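Local coordinates for polysaccharide biosynthesis protein CapD (Bacillus thuringiensis HD-771, PDB 6BWC), which is an NADP-binding member of the short-chain dehydrogenase family that probably acts on UDP-N-acetylglucosamine in the pathway to CMP-pseudaminic acid, used in flagellin glycosylation, at residues V195-Q209 / L229-E241. The protein carries 2 engineered substitutions. Numbering follows the deposited sequence.
Sequences VTDLSMSRFMMTLNQ and LKMPVISLNDLSE. With UD1 (uridine-diphosphate-N-acetylglucosamine), chain O.
Arg202 and Ile234 form a hydrogen-bonded antiparallel pair, the backbone N of each donating to the other's O at 2.8 Å. Hydrogen bonds from Met204 N to Pro232 O and from Leu236 N to Met200 O continue the pattern, the second from helix 236-251. Phe203 and Val233, the next, non-hydrogen-bonded pair, share a face with Ser201 and Ser235. There Val233 CG2 makes a CH-pi contact over the Phe203 ring, 4.2 Å from its centroid and 20° off the normal, with Met231 O at the edge, 3.3 Å from Phe203 CD2. On the opposite face, beside Arg202, Met204 crosses Ile234 at about a right angle; its chain bends at chi3 (51°), and SD as well as CB meets Ile234 CD1 at 3.8 Å.

Arg202 turns at chi2 (-79°) toward the ligand, and NE binds UD1 O2B in the guanidinium plane at 2.8 Å, while UD1 O3B lies over one face. NH1 bonds to Ser201 O and Lys270 O, helping fix the group's rotation. Beyond the strands, Thr196 N grips uracil O2 at 3.0 Å and Leu236 CD2 approaches ribose O3B. The ladder, part of a three-stranded mixed sheet, presents Arg202 to the nucleotide-sugar pocket of this Rossmann-type enzyme.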
loop_
_atom_site.group_PDB
_atom_site.type_symbol
_atom_site.label_atom_id
_atom_site.label_comp_id
_atom_site.label_asym_id
_atom_site.label_seq_id
_atom_site.Cartn_x
_atom_site.Cartn_y
_atom_site.Cartn_z
ATOM N N VAL C 195 -34.918 -14.975 -22.314
ATOM C CA VAL C 195 -35.855 -14.224 -21.497
ATOM C C VAL C 195 -35.660 -14.633 -20.037
ATOM O O VAL C 195 -35.728 -15.807 -19.702
ATOM C CB VAL C 195 -37.275 -14.457 -22.047
ATOM C CG1 VAL C 195 -38.316 -14.637 -20.951
ATOM C CG2 VAL C 195 -37.637 -13.323 -23.011
ATOM N N THR C 196 -35.379 -13.663 -19.179
ATOM C CA THR C 196 -35.228 -13.914 -17.745
ATOM C C THR C 196 -36.616 -14.235 -17.171
ATOM O O THR C 196 -36.881 -15.365 -16.766
ATOM C CB THR C 196 -34.584 -12.707 -16.997
ATOM O OG1 THR C 196 -35.275 -11.481 -17.332
ATOM C CG2 THR C 196 -33.059 -12.571 -17.329
ATOM N N ASP C 197 -37.517 -13.261 -17.186
ATOM C CA ASP C 197 -38.813 -13.408 -16.542
ATOM C C ASP C 197 -39.694 -12.271 -17.055
ATOM O O ASP C 197 -39.486 -11.115 -16.694
ATOM C CB ASP C 197 -38.596 -13.348 -15.029
ATOM C CG ASP C 197 -39.871 -13.426 -14.235
ATOM O OD1 ASP C 197 -40.932 -12.962 -14.709
ATOM O OD2 ASP C 197 -39.786 -13.930 -13.091
ATOM N N LEU C 198 -40.671 -12.599 -17.896
ATOM C CA LEU C 198 -41.402 -11.582 -18.671
ATOM C C LEU C 198 -42.196 -10.614 -17.807
ATOM O O LEU C 198 -42.393 -9.452 -18.165
ATOM C CB LEU C 198 -42.322 -12.246 -19.704
ATOM C CG LEU C 198 -41.571 -13.034 -20.780
ATOM C CD1 LEU C 198 -42.491 -13.945 -21.585
ATOM C CD2 LEU C 198 -40.795 -12.082 -21.683
ATOM N N SER C 199 -42.609 -11.096 -16.646
ATOM C CA SER C 199 -43.314 -10.284 -15.649
ATOM C C SER C 199 -42.555 -9.089 -15.064
ATOM O O SER C 199 -43.160 -8.271 -14.377
ATOM C CB SER C 199 -43.767 -11.181 -14.487
ATOM O OG SER C 199 -43.297 -10.672 -13.260
ATOM N N MET C 200 -41.239 -9.024 -15.261
ATOM C CA MET C 200 -40.428 -7.919 -14.740
ATOM C C MET C 200 -40.803 -6.600 -15.436
ATOM O O MET C 200 -41.104 -6.570 -16.641
ATOM C CB MET C 200 -38.926 -8.192 -14.944
ATOM C CG MET C 200 -38.347 -9.357 -14.159
ATOM S SD MET C 200 -36.865 -9.966 -14.987
ATOM C CE MET C 200 -35.708 -9.821 -13.638
ATOM N N SER C 201 -40.785 -5.524 -14.666
ATOM C CA SER C 201 -41.104 -4.200 -15.150
ATOM C C SER C 201 -39.880 -3.352 -14.841
ATOM O O SER C 201 -39.102 -3.728 -13.967
ATOM C CB SER C 201 -42.368 -3.680 -14.443
ATOM O OG SER C 201 -42.184 -3.526 -13.030
ATOM N N ARG C 202 -39.691 -2.234 -15.544
ATOM C CA ARG C 202 -38.498 -1.396 -15.366
ATOM C C ARG C 202 -38.764 0.064 -15.720
ATOM O O ARG C 202 -39.406 0.339 -16.743
ATOM C CB ARG C 202 -37.364 -1.904 -16.277
ATOM C CG ARG C 202 -36.649 -3.209 -15.884
ATOM C CD ARG C 202 -35.615 -2.990 -14.789
ATOM N NE ARG C 202 -34.863 -4.213 -14.482
ATOM C CZ ARG C 202 -35.236 -5.162 -13.619
ATOM N NH1 ARG C 202 -36.374 -5.076 -12.940
ATOM N NH2 ARG C 202 -34.462 -6.222 -13.439
ATOM N N PHE C 203 -38.260 0.998 -14.908
ATOM C CA PHE C 203 -38.182 2.419 -15.321
ATOM C C PHE C 203 -37.110 2.559 -16.393
ATOM O O PHE C 203 -35.994 2.105 -16.180
ATOM C CB PHE C 203 -37.802 3.325 -14.152
ATOM C CG PHE C 203 -38.934 3.649 -13.225
ATOM C CD1 PHE C 203 -39.037 3.046 -11.978
ATOM C CD2 PHE C 203 -39.893 4.586 -13.590
ATOM C CE1 PHE C 203 -40.081 3.363 -11.121
ATOM C CE2 PHE C 203 -40.938 4.906 -12.735
ATOM C CZ PHE C 203 -41.026 4.300 -11.501
ATOM N N MET C 204 -37.430 3.178 -17.524
ATOM C CA MET C 204 -36.478 3.335 -18.633
ATOM C C MET C 204 -36.444 4.778 -19.189
ATOM O O MET C 204 -37.498 5.402 -19.382
ATOM C CB MET C 204 -36.770 2.324 -19.767
ATOM C CG MET C 204 -36.891 0.867 -19.295
ATOM S SD MET C 204 -36.710 -0.521 -20.452
ATOM C CE MET C 204 -35.183 -0.173 -21.273
ATOM N N MET C 205 -35.228 5.287 -19.441
ATOM C CA MET C 205 -34.992 6.650 -19.932
ATOM C C MET C 205 -34.180 6.617 -21.233
ATOM O O MET C 205 -33.538 5.624 -21.546
ATOM C CB MET C 205 -34.311 7.516 -18.848
ATOM C CG MET C 205 -32.864 7.182 -18.538
ATOM S SD MET C 205 -32.233 7.781 -16.938
ATOM C CE MET C 205 -32.551 9.539 -17.130
ATOM N N THR C 206 -34.255 7.697 -22.009
ATOM C CA THR C 206 -33.431 7.877 -23.222
ATOM C C THR C 206 -31.963 8.302 -22.884
ATOM O O THR C 206 -31.623 8.705 -21.760
ATOM C CB THR C 206 -34.078 8.891 -24.230
ATOM O OG1 THR C 206 -34.043 10.227 -23.713
ATOM C CG2 THR C 206 -35.541 8.504 -24.583
ATOM N N LEU C 207 -31.086 8.197 -23.863
ATOM C CA LEU C 207 -29.716 8.632 -23.668
ATOM C C LEU C 207 -29.683 10.114 -23.375
ATOM O O LEU C 207 -28.921 10.529 -22.518
ATOM C CB LEU C 207 -28.905 8.315 -24.914
ATOM C CG LEU C 207 -27.419 8.621 -24.966
ATOM C CD1 LEU C 207 -26.705 8.140 -23.717
ATOM C CD2 LEU C 207 -26.826 7.948 -26.199
ATOM N N ASN C 208 -30.537 10.888 -24.064
ATOM C CA ASN C 208 -30.628 12.364 -23.898
ATOM C C ASN C 208 -31.302 12.773 -22.612
ATOM O O ASN C 208 -30.965 13.786 -22.029
ATOM C CB ASN C 208 -31.416 13.044 -25.036
ATOM C CG ASN C 208 -30.775 12.849 -26.390
ATOM O OD1 ASN C 208 -31.133 11.926 -27.117
ATOM N ND2 ASN C 208 -29.811 13.688 -26.724
ATOM N N GLN C 209 -32.315 12.026 -22.214
ATOM C CA GLN C 209 -32.875 12.171 -20.878
ATOM C C GLN C 209 -31.775 11.997 -19.791
ATOM O O GLN C 209 -31.662 12.808 -18.869
ATOM C CB GLN C 209 -34.043 11.176 -20.704
ATOM C CG GLN C 209 -35.327 11.635 -21.408
ATOM C CD GLN C 209 -36.539 10.735 -21.169
ATOM O OE1 GLN C 209 -36.495 9.516 -21.333
ATOM N NE2 GLN C 209 -37.635 11.347 -20.778
ATOM N N LEU C 229 -35.445 11.558 -12.485
ATOM C CA LEU C 229 -36.256 11.990 -13.601
ATOM C C LEU C 229 -37.544 11.206 -13.583
ATOM O O LEU C 229 -37.532 10.031 -13.227
ATOM C CB LEU C 229 -35.486 11.712 -14.886
ATOM C CG LEU C 229 -35.873 12.496 -16.135
ATOM C CD1 LEU C 229 -35.616 14.005 -15.986
ATOM C CD2 LEU C 229 -35.099 11.931 -17.333
ATOM N N LYS C 230 -38.658 11.843 -13.943
ATOM C CA LYS C 230 -39.939 11.126 -14.031
ATOM C C LYS C 230 -39.785 10.276 -15.275
ATOM O O LYS C 230 -39.600 10.808 -16.361
ATOM C CB LYS C 230 -41.150 12.046 -14.189
ATOM C CG LYS C 230 -41.213 13.257 -13.275
ATOM C CD LYS C 230 -42.417 13.271 -12.338
ATOM C CE LYS C 230 -42.919 14.695 -12.158
ATOM N NZ LYS C 230 -43.484 14.976 -10.824
ATOM N N MET C 231 -39.817 8.961 -15.119
ATOM C CA MET C 231 -39.569 8.080 -16.239
ATOM C C MET C 231 -40.725 7.124 -16.444
ATOM O O MET C 231 -41.425 6.757 -15.511
ATOM C CB MET C 231 -38.281 7.288 -16.031
ATOM C CG MET C 231 -37.010 8.135 -15.912
ATOM S SD MET C 231 -35.880 7.539 -14.628
ATOM C CE MET C 231 -35.626 5.942 -15.337
ATOM N N PRO C 232 -40.936 6.721 -17.685
ATOM C CA PRO C 232 -41.986 5.782 -17.998
ATOM C C PRO C 232 -41.603 4.338 -17.677
ATOM O O PRO C 232 -40.455 3.924 -17.894
ATOM C CB PRO C 232 -42.136 5.956 -19.504
ATOM C CG PRO C 232 -40.755 6.309 -19.955
ATOM C CD PRO C 232 -40.258 7.221 -18.895
ATOM N N VAL C 233 -42.592 3.579 -17.198
ATOM C CA VAL C 233 -42.444 2.145 -16.900
ATOM C C VAL C 233 -42.538 1.331 -18.168
ATOM O O VAL C 233 -43.304 1.656 -19.068
ATOM C CB VAL C 233 -43.489 1.676 -15.875
ATOM C CG1 VAL C 233 -43.734 0.172 -15.915
ATOM C CG2 VAL C 233 -43.034 2.093 -14.497
ATOM N N ILE C 234 -41.728 0.276 -18.236
ATOM C CA ILE C 234 -41.779 -0.635 -19.351
ATOM C C ILE C 234 -41.893 -2.056 -18.860
ATOM O O ILE C 234 -41.190 -2.464 -17.934
ATOM C CB ILE C 234 -40.596 -0.431 -20.273
ATOM C CG1 ILE C 234 -40.861 0.873 -21.040
ATOM C CG2 ILE C 234 -40.414 -1.624 -21.208
ATOM C CD1 ILE C 234 -39.718 1.349 -21.900
ATOM N N SER C 235 -42.831 -2.776 -19.484
ATOM C CA SER C 235 -42.994 -4.199 -19.286
ATOM C C SER C 235 -41.979 -4.896 -20.169
ATOM O O SER C 235 -41.701 -4.457 -21.289
ATOM C CB SER C 235 -44.408 -4.648 -19.644
ATOM O OG SER C 235 -44.419 -6.008 -20.070
ATOM N N LEU C 236 -41.419 -5.979 -19.653
ATOM C CA LEU C 236 -40.460 -6.764 -20.407
ATOM C C LEU C 236 -41.198 -7.680 -21.362
ATOM O O LEU C 236 -40.615 -8.133 -22.345
ATOM C CB LEU C 236 -39.575 -7.585 -19.462
ATOM C CG LEU C 236 -38.475 -8.437 -20.100
ATOM C CD1 LEU C 236 -37.590 -7.592 -21.007
ATOM C CD2 LEU C 236 -37.661 -9.109 -19.017
ATOM N N ASN C 237 -42.470 -7.965 -21.057
ATOM C CA ASN C 237 -43.341 -8.763 -21.933
ATOM C C ASN C 237 -43.495 -8.013 -23.253
ATOM O O ASN C 237 -43.165 -8.532 -24.314
ATOM C CB ASN C 237 -44.723 -9.031 -21.265
ATOM C CG ASN C 237 -45.301 -10.424 -21.601
ATOM O OD1 ASN C 237 -45.086 -10.990 -22.692
ATOM N ND2 ASN C 237 -46.048 -10.982 -20.652
ATOM N N ASP C 238 -43.948 -6.764 -23.156
ATOM C CA ASP C 238 -44.112 -5.886 -24.323
ATOM C C ASP C 238 -42.764 -5.786 -25.036
ATOM O O ASP C 238 -42.697 -5.939 -26.269
ATOM C CB ASP C 238 -44.637 -4.470 -23.951
ATOM C CG ASP C 238 -45.937 -4.488 -23.096
ATOM O OD1 ASP C 238 -46.196 -3.459 -22.420
ATOM O OD2 ASP C 238 -46.667 -5.513 -23.087
ATOM N N LEU C 239 -41.693 -5.578 -24.264
ATOM C CA LEU C 239 -40.360 -5.390 -24.843
ATOM C C LEU C 239 -39.883 -6.566 -25.697
ATOM O O LEU C 239 -39.368 -6.365 -26.812
ATOM C CB LEU C 239 -39.314 -5.103 -23.763
ATOM C CG LEU C 239 -37.839 -4.978 -24.226
ATOM C CD1 LEU C 239 -37.651 -4.019 -25.399
ATOM C CD2 LEU C 239 -36.970 -4.526 -23.064
ATOM N N SER C 240 -40.036 -7.780 -25.170
ATOM C CA SER C 240 -39.569 -8.958 -25.877
ATOM C C SER C 240 -40.367 -9.108 -27.161
ATOM O O SER C 240 -39.776 -9.296 -28.224
ATOM C CB SER C 240 -39.647 -10.210 -25.009
ATOM O OG SER C 240 -40.923 -10.343 -24.433
ATOM N N GLU C 241 -41.692 -8.974 -27.065
ATOM C CA GLU C 241 -42.591 -8.974 -28.245
ATOM C C GLU C 241 -42.204 -7.904 -29.322
ATOM O O GLU C 241 -41.857 -8.262 -30.475
ATOM C CB GLU C 241 -44.069 -8.822 -27.800
ATOM C CG GLU C 241 -44.637 -10.055 -27.086
ATOM C CD GLU C 241 -46.094 -9.919 -26.663
ATOM O OE1 GLU C 241 -46.748 -8.912 -27.005
ATOM O OE2 GLU C 241 -46.597 -10.836 -25.988
HETATM C "C1'" UD1 O . -29.591 -1.613 -16.039
HETATM C "C2'" UD1 O . -28.189 -1.170 -15.659
HETATM C "C3'" UD1 O . -28.035 -1.025 -14.146
HETATM C "C4'" UD1 O . -29.164 -0.201 -13.533
HETATM C "C5'" UD1 O . -30.544 -0.533 -14.133
HETATM C "C6'" UD1 O . -31.557 0.553 -13.747
HETATM C "C7'" UD1 O . -26.729 -2.107 -17.406
HETATM C "C8'" UD1 O . -25.918 -3.318 -17.820
HETATM N "N2'" UD1 O . -27.205 -2.114 -16.157
HETATM O "O1'" UD1 O . -29.899 -2.840 -15.397
HETATM O "O3'" UD1 O . -26.752 -0.430 -13.867
HETATM O "O4'" UD1 O . -29.216 -0.389 -12.131
HETATM O "O5'" UD1 O . -30.505 -0.663 -15.570
HETATM O "O6'" UD1 O . -32.848 -0.000 -13.476
HETATM O "O7'" UD1 O . -26.965 -1.215 -18.220
HETATM N N1 UD1 O . -32.985 -9.610 -19.548
HETATM C C2 UD1 O . -33.407 -10.727 -20.330
HETATM N N3 UD1 O . -32.492 -11.481 -20.961
HETATM C C4 UD1 O . -31.174 -11.212 -20.877
HETATM C C5 UD1 O . -30.727 -10.138 -20.149
HETATM C C6 UD1 O . -31.653 -9.334 -19.501
HETATM O O2 UD1 O . -34.608 -11.038 -20.430
HETATM O O4 UD1 O . -30.334 -11.907 -21.470
HETATM C C1B UD1 O . -33.958 -8.770 -18.817
HETATM C C2B UD1 O . -33.600 -8.465 -17.361
HETATM O "O2'" UD1 O . -34.069 -9.466 -16.468
HETATM C C3B UD1 O . -34.206 -7.098 -17.111
HETATM C C4B UD1 O . -34.145 -6.464 -18.484
HETATM O O4B UD1 O . -33.998 -7.512 -19.442
HETATM O O3B UD1 O . -35.577 -7.112 -16.697
HETATM C C5B UD1 O . -32.998 -5.479 -18.644
HETATM O O5B UD1 O . -31.695 -6.066 -18.503
HETATM P PA UD1 O . -30.471 -5.060 -18.766
HETATM O O1A UD1 O . -29.149 -5.772 -18.915
HETATM O O2A UD1 O . -30.824 -4.030 -19.844
HETATM O O3A UD1 O . -30.468 -4.021 -17.530
HETATM P PB UD1 O . -30.818 -4.083 -15.951
HETATM O O1B UD1 O . -30.194 -5.318 -15.335
HETATM O O2B UD1 O . -32.277 -3.805 -15.607
#